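Long-range contact in oxidoreductase (Listeria innocua, PDB 3E18), which binds NAD and is probably a dehydrogenase of the GFO/IDH/MocA family, although its substrate and reaction remain unknown: residues A203-F215 with I222-I234. Sequence-based numbering, arbitrary orientation.
Sequences ALGDEVDDGFVTF and ITAQIEVGTTNFI
Phe212 lies across Val228 and alongside Ile226 on the helix-facing side of two antiparallel strands, 211-215 and 223-229. With chi1 at 69°, its CG sits between the backbone N and the carbonyl carbon, and the ring leans over the partner strand: CE2 meets Val228 CG2 at 3.4 Å, CE1 nears Ile226 CG2. Thr214 points the same way as Ile226, its CG2 against Ile226 CB and in plane at the edge of the Phe212 ring; Thr214 OG1 is hydrogen-bonded to the carbonyl oxygen of Ser197, on neighbouring strand 193-201. Helix 173-188 covers this layer through Val174, Trp177 and Leu181.

The other face is more polar. Gln225 NE2 donates to Glu227 OE1 (2.9 Å), which lies close to the plane of the Gln225 amide, and Val213 CG2 packs against both atoms. Glu227 OE2 is bonded to His154, and Gln225 OE1 to Gln225 of the second subunit. The Phe215 ring places one face over Ala224 O and reaches Thr223 CB with CZ.

Beyond the strands, Thr230 OG1 donates to a lone pair of Asp210 O (2.6 Å). A water links Asp210 OD1, also bonded to Ser201, with Thr230 N and Thr231 OG1, itself bonded to Lys242 of the second subunit. Backbone bonds complete a β-hairpin in the mixed sheet of the GFO/IDH/MocA C-terminal domain.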
loop_
_atom_site.group_PDB
_atom_site.type_symbol
_atom_site.label_atom_id
_atom_site.label_comp_id
_atom_site.label_asym_id
_atom_site.label_seq_id
_atom_site.Cartn_x
_atom_site.Cartn_y
_atom_site.Cartn_z
ATOM N N ALA A 203 -4.177 -11.402 -13.343
ATOM C CA ALA A 203 -5.229 -10.693 -14.055
ATOM C C ALA A 203 -5.128 -10.888 -15.566
ATOM O O ALA A 203 -6.115 -10.718 -16.290
ATOM C CB ALA A 203 -5.185 -9.224 -13.710
ATOM N N LEU A 204 -3.939 -11.240 -16.042
ATOM C CA LEU A 204 -3.757 -11.526 -17.462
ATOM C C LEU A 204 -4.117 -12.968 -17.828
ATOM O O LEU A 204 -4.302 -13.290 -19.005
ATOM C CB LEU A 204 -2.340 -11.172 -17.914
ATOM C CG LEU A 204 -2.042 -9.670 -17.964
ATOM C CD1 LEU A 204 -0.673 -9.415 -18.535
ATOM C CD2 LEU A 204 -3.095 -8.908 -18.754
ATOM N N GLY A 205 -4.219 -13.825 -16.818
ATOM C CA GLY A 205 -4.645 -15.208 -17.021
ATOM C C GLY A 205 -3.540 -16.189 -17.367
ATOM O O GLY A 205 -3.822 -17.309 -17.790
ATOM N N ASP A 206 -2.286 -15.777 -17.172
ATOM C CA ASP A 206 -1.132 -16.646 -17.403
ATOM C C ASP A 206 -0.915 -17.599 -16.245
ATOM O O ASP A 206 -1.498 -17.426 -15.169
ATOM C CB ASP A 206 0.136 -15.818 -17.633
ATOM C CG ASP A 206 0.218 -15.262 -19.032
ATOM O OD1 ASP A 206 0.119 -16.050 -19.998
ATOM O OD2 ASP A 206 0.387 -14.033 -19.167
ATOM N N GLU A 207 -0.066 -18.605 -16.459
ATOM C CA GLU A 207 0.274 -19.566 -15.396
ATOM C C GLU A 207 1.260 -18.973 -14.386
ATOM O O GLU A 207 1.423 -19.493 -13.269
ATOM C CB GLU A 207 0.805 -20.884 -15.987
ATOM C CG GLU A 207 2.075 -20.740 -16.829
ATOM C CD GLU A 207 2.562 -22.061 -17.403
ATOM O OE1 GLU A 207 1.934 -22.562 -18.368
ATOM O OE2 GLU A 207 3.581 -22.586 -16.900
ATOM N N VAL A 208 1.897 -17.873 -14.781
ATOM C CA VAL A 208 2.780 -17.096 -13.902
ATOM C C VAL A 208 2.172 -15.733 -13.560
ATOM O O VAL A 208 1.298 -15.235 -14.270
ATOM C CB VAL A 208 4.171 -16.858 -14.536
ATOM C CG1 VAL A 208 4.873 -18.186 -14.795
ATOM C CG2 VAL A 208 4.064 -16.038 -15.831
ATOM N N ASP A 209 2.654 -15.152 -12.465
ATOM C CA ASP A 209 2.190 -13.852 -11.980
ATOM C C ASP A 209 2.550 -12.707 -12.922
ATOM O O ASP A 209 3.660 -12.659 -13.454
ATOM C CB ASP A 209 2.765 -13.585 -10.590
ATOM C CG ASP A 209 4.283 -13.431 -10.597
ATOM O OD1 ASP A 209 5.001 -14.454 -10.651
ATOM O OD2 ASP A 209 4.759 -12.280 -10.534
ATOM N N ASP A 210 1.607 -11.791 -13.134
ATOM C CA ASP A 210 1.862 -10.628 -13.984
ATOM C C ASP A 210 2.132 -9.406 -13.107
ATOM O O ASP A 210 2.295 -8.278 -13.580
ATOM C CB ASP A 210 0.714 -10.399 -14.975
ATOM C CG ASP A 210 -0.640 -10.223 -14.295
ATOM O OD1 ASP A 210 -0.809 -9.238 -13.552
ATOM O OD2 ASP A 210 -1.547 -11.054 -14.530
ATOM N N GLY A 211 2.159 -9.641 -11.801
ATOM C CA GLY A 211 2.446 -8.582 -10.882
ATOM C C GLY A 211 2.321 -9.120 -9.475
ATOM O O GLY A 211 1.831 -10.218 -9.268
ATOM N N PHE A 212 2.720 -8.312 -8.513
ATOM C CA PHE A 212 2.605 -8.688 -7.103
ATOM C C PHE A 212 2.660 -7.472 -6.212
ATOM O O PHE A 212 2.998 -6.372 -6.662
ATOM C CB PHE A 212 3.711 -9.670 -6.715
ATOM C CG PHE A 212 5.086 -9.068 -6.685
ATOM C CD1 PHE A 212 5.652 -8.676 -5.479
ATOM C CD2 PHE A 212 5.822 -8.898 -7.858
ATOM C CE1 PHE A 212 6.917 -8.105 -5.436
ATOM C CE2 PHE A 212 7.094 -8.335 -7.813
ATOM C CZ PHE A 212 7.635 -7.942 -6.595
ATOM N N VAL A 213 2.365 -7.690 -4.932
ATOM C CA VAL A 213 2.653 -6.704 -3.926
ATOM C C VAL A 213 3.095 -7.512 -2.717
ATOM O O VAL A 213 2.611 -8.617 -2.508
ATOM C CB VAL A 213 1.423 -5.786 -3.625
ATOM C CG1 VAL A 213 0.144 -6.601 -3.456
ATOM C CG2 VAL A 213 1.676 -4.895 -2.411
ATOM N N THR A 214 4.041 -6.984 -1.966
ATOM C CA THR A 214 4.471 -7.615 -0.737
ATOM C C THR A 214 4.686 -6.573 0.358
ATOM O O THR A 214 5.094 -5.460 0.075
ATOM C CB THR A 214 5.728 -8.503 -0.979
ATOM O OG1 THR A 214 6.198 -9.030 0.267
ATOM C CG2 THR A 214 6.845 -7.727 -1.656
ATOM N N PHE A 215 4.408 -6.927 1.616
ATOM C CA PHE A 215 4.655 -6.009 2.703
ATOM C C PHE A 215 5.646 -6.719 3.597
ATOM O O PHE A 215 5.375 -7.822 4.090
ATOM C CB PHE A 215 3.362 -5.674 3.472
ATOM C CG PHE A 215 3.478 -4.458 4.389
ATOM C CD1 PHE A 215 3.140 -3.193 3.930
ATOM C CD2 PHE A 215 3.914 -4.589 5.715
ATOM C CE1 PHE A 215 3.239 -2.064 4.761
ATOM C CE2 PHE A 215 4.016 -3.478 6.545
ATOM C CZ PHE A 215 3.669 -2.205 6.066
ATOM N N ILE A 222 11.668 -1.452 10.522
ATOM C CA ILE A 222 11.487 -0.855 9.180
ATOM C C ILE A 222 10.478 -1.659 8.385
ATOM O O ILE A 222 10.464 -2.894 8.446
ATOM C CB ILE A 222 12.826 -0.716 8.440
ATOM C CG1 ILE A 222 13.668 0.373 9.108
ATOM C CG2 ILE A 222 12.634 -0.403 6.912
ATOM C CD1 ILE A 222 15.042 0.552 8.497
ATOM N N THR A 223 9.619 -0.966 7.635
ATOM C CA THR A 223 8.626 -1.656 6.853
ATOM C C THR A 223 8.788 -1.243 5.385
ATOM O O THR A 223 9.368 -0.200 5.073
ATOM C CB THR A 223 7.158 -1.435 7.369
ATOM O OG1 THR A 223 6.826 -0.044 7.314
ATOM C CG2 THR A 223 6.973 -1.950 8.814
ATOM N N ALA A 224 8.344 -2.095 4.489
ATOM C CA ALA A 224 8.456 -1.783 3.063
ATOM C C ALA A 224 7.336 -2.416 2.336
ATOM O O ALA A 224 6.872 -3.474 2.717
ATOM C CB ALA A 224 9.795 -2.271 2.494
ATOM N N GLN A 225 6.908 -1.765 1.260
ATOM C CA GLN A 225 5.945 -2.357 0.378
ATOM C C GLN A 225 6.599 -2.321 -0.982
ATOM O O GLN A 225 7.048 -1.259 -1.396
ATOM C CB GLN A 225 4.651 -1.553 0.363
ATOM C CG GLN A 225 3.595 -2.129 -0.602
ATOM C CD GLN A 225 2.243 -1.453 -0.476
ATOM O OE1 GLN A 225 1.883 -0.976 0.592
ATOM N NE2 GLN A 225 1.488 -1.397 -1.580
ATOM N N ILE A 226 6.678 -3.482 -1.638
ATOM C CA ILE A 226 7.299 -3.615 -2.967
ATOM C C ILE A 226 6.227 -4.059 -3.926
ATOM O O ILE A 226 5.439 -4.961 -3.642
ATOM C CB ILE A 226 8.470 -4.655 -2.974
ATOM C CG1 ILE A 226 9.481 -4.380 -1.844
ATOM C CG2 ILE A 226 9.093 -4.782 -4.357
ATOM C CD1 ILE A 226 10.105 -2.990 -1.823
ATOM N N GLU A 227 6.184 -3.460 -5.102
ATOM C CA GLU A 227 5.066 -3.785 -5.946
ATOM C C GLU A 227 5.576 -3.734 -7.366
ATOM O O GLU A 227 6.436 -2.920 -7.678
ATOM C CB GLU A 227 4.035 -2.692 -5.703
ATOM C CG GLU A 227 2.661 -2.886 -6.203
ATOM C CD GLU A 227 1.769 -1.789 -5.667
ATOM O OE1 GLU A 227 1.408 -1.817 -4.464
ATOM O OE2 GLU A 227 1.455 -0.876 -6.447
ATOM N N VAL A 228 5.095 -4.654 -8.191
ATOM C CA VAL A 228 5.289 -4.593 -9.636
ATOM C C VAL A 228 3.923 -4.796 -10.213
ATOM O O VAL A 228 3.159 -5.628 -9.727
ATOM C CB VAL A 228 6.253 -5.693 -10.164
ATOM C CG1 VAL A 228 6.311 -5.701 -11.716
ATOM C CG2 VAL A 228 7.658 -5.489 -9.632
ATOM N N GLY A 229 3.596 -4.047 -11.259
ATOM C CA GLY A 229 2.346 -4.278 -11.935
ATOM C C GLY A 229 2.581 -4.071 -13.417
ATOM O O GLY A 229 3.372 -3.206 -13.802
ATOM N N THR A 230 1.908 -4.877 -14.232
ATOM C CA THR A 230 2.018 -4.797 -15.695
ATOM C C THR A 230 0.660 -4.545 -16.330
ATOM O O THR A 230 0.493 -4.668 -17.550
ATOM C CB THR A 230 2.679 -6.072 -16.315
ATOM O OG1 THR A 230 1.976 -7.263 -15.909
ATOM C CG2 THR A 230 4.135 -6.180 -15.910
ATOM N N THR A 231 -0.306 -4.154 -15.498
ATOM C CA THR A 231 -1.695 -3.924 -15.935
ATOM C C THR A 231 -2.190 -2.557 -15.444
ATOM O O THR A 231 -3.387 -2.350 -15.219
ATOM C CB THR A 231 -2.632 -5.021 -15.374
ATOM O OG1 THR A 231 -2.398 -5.176 -13.960
ATOM C CG2 THR A 231 -2.356 -6.350 -16.047
ATOM N N ASN A 232 -1.248 -1.635 -15.253
ATOM C CA ASN A 232 -1.528 -0.348 -14.644
ATOM C C ASN A 232 -1.435 0.749 -15.684
ATOM O O ASN A 232 -0.341 1.193 -16.030
ATOM C CB ASN A 232 -0.519 -0.068 -13.544
ATOM C CG ASN A 232 -0.475 -1.163 -12.516
ATOM O OD1 ASN A 232 -0.290 -2.336 -12.844
ATOM N ND2 ASN A 232 -0.639 -0.787 -11.258
ATOM N N PHE A 233 -2.592 1.197 -16.158
ATOM C CA PHE A 233 -2.671 2.223 -17.199
ATOM C C PHE A 233 -2.360 3.610 -16.641
ATOM O O PHE A 233 -2.120 4.561 -17.384
ATOM C CB PHE A 233 -4.036 2.171 -17.886
ATOM C CG PHE A 233 -4.272 0.899 -18.651
ATOM C CD1 PHE A 233 -3.821 0.774 -19.971
ATOM C CD2 PHE A 233 -4.955 -0.166 -18.071
ATOM C CE1 PHE A 233 -4.028 -0.396 -20.683
ATOM C CE2 PHE A 233 -5.171 -1.340 -18.774
ATOM C CZ PHE A 233 -4.702 -1.458 -20.092
ATOM N N ILE A 234 -2.339 3.701 -15.311
ATOM C CA ILE A 234 -1.871 4.868 -14.601
ATOM C C ILE A 234 -0.855 4.349 -13.588
ATOM O O ILE A 234 -1.113 3.347 -12.927
ATOM C CB ILE A 234 -3.054 5.602 -13.894
ATOM C CG1 ILE A 234 -4.030 6.160 -14.939
ATOM C CG2 ILE A 234 -2.545 6.718 -12.977
ATOM C CD1 ILE A 234 -5.360 6.682 -14.361
HETATM O O HOH W 1 -0.104 -6.467 -12.911
#